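Local coordinates for Tat (Twin-arginine translocation) pathway signal sequence containing protein (Mycobacterium tuberculosis, PDB 5IMU) that is of unknown function but is probably exported by the Tat pathway, this C-terminal fragment pairing a potassium-binding alpha/beta part with a helical bundle, at residues G165-V170 against G187-L192. Numbering follows the deposited sequence.
Sequences GCITAV and GDWMLL
Ile167 and Leu192 make the tight part of this helix-helix contact, their side chains lying alongside one another and running in opposing senses. Ile167 CG1 comes within 3.6 Å of Leu192 CB, and its terminal CD1 lies 3.6 Å from the backbone carbonyl oxygen Leu192 O, so the isoleucine packs on the helix backbone as well as on the side chain. A chi1 of -70° sets the other branch, CG2, anti to the backbone N, where it comes to 4.0 Å from Trp189 NE1; the two side chains as wholes are roughly perpendicular. The CA-CB bond of Val170 is directed toward helix 183-199, and its CG1 touches both neighbours, 3.9 Å from Trp189 CA and 4.2 Å from Leu192 CD1. The contact is mainly hydrocarbon and buries 302 Å² in all. Ile167, Trp189 and Leu192 are buried, whereas Val170 and Cys166 are partly exposed, and packing loosens at Cys166, whose CB stays 4.4 Å from Leu192 CD1. The segment axes approach to 9.5 Å at 154°, evidence that the two segments run roughly antiparallel, on helices 157-177 and 183-199, consecutive in the DUF5631 region. Helix 140-151 adds Ile141 against Cys166 and Ala142 against Leu192, while the Trp189 ring meets Trp54 edge-to-face, linking this helical pair to the loop that follows strand 44-48.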
loop_
_atom_site.group_PDB
_atom_site.type_symbol
_atom_site.label_atom_id
_atom_site.label_comp_id
_atom_site.label_asym_id
_atom_site.label_seq_id
_atom_site.Cartn_x
_atom_site.Cartn_y
_atom_site.Cartn_z
ATOM N N GLY A 165 -14.900 9.854 0.539
ATOM C CA GLY A 165 -15.291 10.070 -0.843
ATOM C C GLY A 165 -14.151 10.603 -1.688
ATOM O O GLY A 165 -14.011 10.245 -2.860
ATOM N N CYS A 166 -13.311 11.460 -1.102
ATOM C CA CYS A 166 -12.163 11.979 -1.835
ATOM C C CYS A 166 -11.066 10.931 -1.983
ATOM O O CYS A 166 -10.357 10.922 -2.995
ATOM C CB CYS A 166 -11.619 13.230 -1.145
ATOM S SG CYS A 166 -12.693 14.678 -1.304
ATOM N N ILE A 167 -10.909 10.051 -0.992
ATOM C CA ILE A 167 -9.950 8.954 -1.117
ATOM C C ILE A 167 -10.362 8.022 -2.250
ATOM O O ILE A 167 -9.539 7.630 -3.088
ATOM C CB ILE A 167 -9.817 8.198 0.216
ATOM C CG1 ILE A 167 -9.094 9.060 1.251
ATOM C CG2 ILE A 167 -9.088 6.878 0.010
ATOM C CD1 ILE A 167 -9.143 8.502 2.654
ATOM N N THR A 168 -11.646 7.656 -2.295
ATOM C CA THR A 168 -12.137 6.788 -3.359
ATOM C C THR A 168 -11.948 7.433 -4.727
ATOM O O THR A 168 -11.632 6.748 -5.708
ATOM C CB THR A 168 -13.613 6.456 -3.121
ATOM O OG1 THR A 168 -13.759 5.822 -1.844
ATOM C CG2 THR A 168 -14.139 5.526 -4.205
ATOM N N ALA A 169 -12.120 8.754 -4.807
ATOM C CA ALA A 169 -12.021 9.436 -6.094
ATOM C C ALA A 169 -10.585 9.463 -6.610
ATOM O O ALA A 169 -10.345 9.213 -7.796
ATOM C CB ALA A 169 -12.582 10.852 -5.977
ATOM N N VAL A 170 -9.614 9.774 -5.745
ATOM C CA VAL A 170 -8.231 9.784 -6.213
ATOM C C VAL A 170 -7.755 8.365 -6.496
ATOM O O VAL A 170 -6.938 8.145 -7.400
ATOM C CB VAL A 170 -7.306 10.506 -5.212
ATOM C CG1 VAL A 170 -7.266 9.779 -3.877
ATOM C CG2 VAL A 170 -5.904 10.631 -5.790
ATOM N N GLY A 187 0.728 10.823 -4.290
ATOM C CA GLY A 187 1.058 11.489 -3.042
ATOM C C GLY A 187 -0.169 12.028 -2.330
ATOM O O GLY A 187 -0.294 11.901 -1.110
ATOM N N ASP A 188 -1.091 12.631 -3.082
ATOM C CA ASP A 188 -2.350 13.088 -2.497
ATOM C C ASP A 188 -3.121 11.926 -1.880
ATOM O O ASP A 188 -3.656 12.037 -0.772
ATOM C CB ASP A 188 -3.195 13.789 -3.559
ATOM C CG ASP A 188 -2.641 15.147 -3.947
ATOM O OD1 ASP A 188 -1.520 15.486 -3.512
ATOM O OD2 ASP A 188 -3.327 15.878 -4.694
ATOM N N TRP A 189 -3.200 10.806 -2.604
ATOM C CA TRP A 189 -3.822 9.592 -2.080
ATOM C C TRP A 189 -3.203 9.189 -0.745
ATOM O O TRP A 189 -3.913 8.842 0.206
ATOM C CB TRP A 189 -3.673 8.476 -3.120
ATOM C CG TRP A 189 -4.479 7.229 -2.897
ATOM C CD1 TRP A 189 -5.313 6.951 -1.851
ATOM C CD2 TRP A 189 -4.516 6.084 -3.756
ATOM N NE1 TRP A 189 -5.868 5.701 -2.010
ATOM C CE2 TRP A 189 -5.393 5.149 -3.172
ATOM C CE3 TRP A 189 -3.892 5.760 -4.965
ATOM C CZ2 TRP A 189 -5.659 3.910 -3.756
ATOM C CZ3 TRP A 189 -4.159 4.533 -5.542
ATOM C CH2 TRP A 189 -5.035 3.624 -4.938
ATOM N N MET A 190 -1.870 9.255 -0.653
ATOM C CA MET A 190 -1.185 8.860 0.575
ATOM C C MET A 190 -1.511 9.801 1.731
ATOM O O MET A 190 -1.763 9.349 2.854
ATOM C CB MET A 190 0.325 8.814 0.339
ATOM C CG MET A 190 0.786 7.701 -0.590
ATOM S SD MET A 190 2.501 7.914 -1.107
ATOM C CE MET A 190 2.792 6.372 -1.967
ATOM N N LEU A 191 -1.499 11.115 1.479
ATOM C CA LEU A 191 -1.791 12.071 2.544
ATOM C C LEU A 191 -3.225 11.931 3.041
ATOM O O LEU A 191 -3.477 11.984 4.251
ATOM C CB LEU A 191 -1.539 13.499 2.060
ATOM C CG LEU A 191 -0.154 14.108 2.294
ATOM C CD1 LEU A 191 -0.142 15.569 1.861
ATOM C CD2 LEU A 191 0.277 13.970 3.748
ATOM N N LEU A 192 -4.180 11.763 2.125
ATOM C CA LEU A 192 -5.562 11.556 2.541
ATOM C C LEU A 192 -5.710 10.261 3.332
ATOM O O LEU A 192 -6.474 10.202 4.304
ATOM C CB LEU A 192 -6.483 11.551 1.323
ATOM C CG LEU A 192 -6.509 12.824 0.473
ATOM C CD1 LEU A 192 -7.298 12.600 -0.810
ATOM C CD2 LEU A 192 -7.084 13.994 1.261
#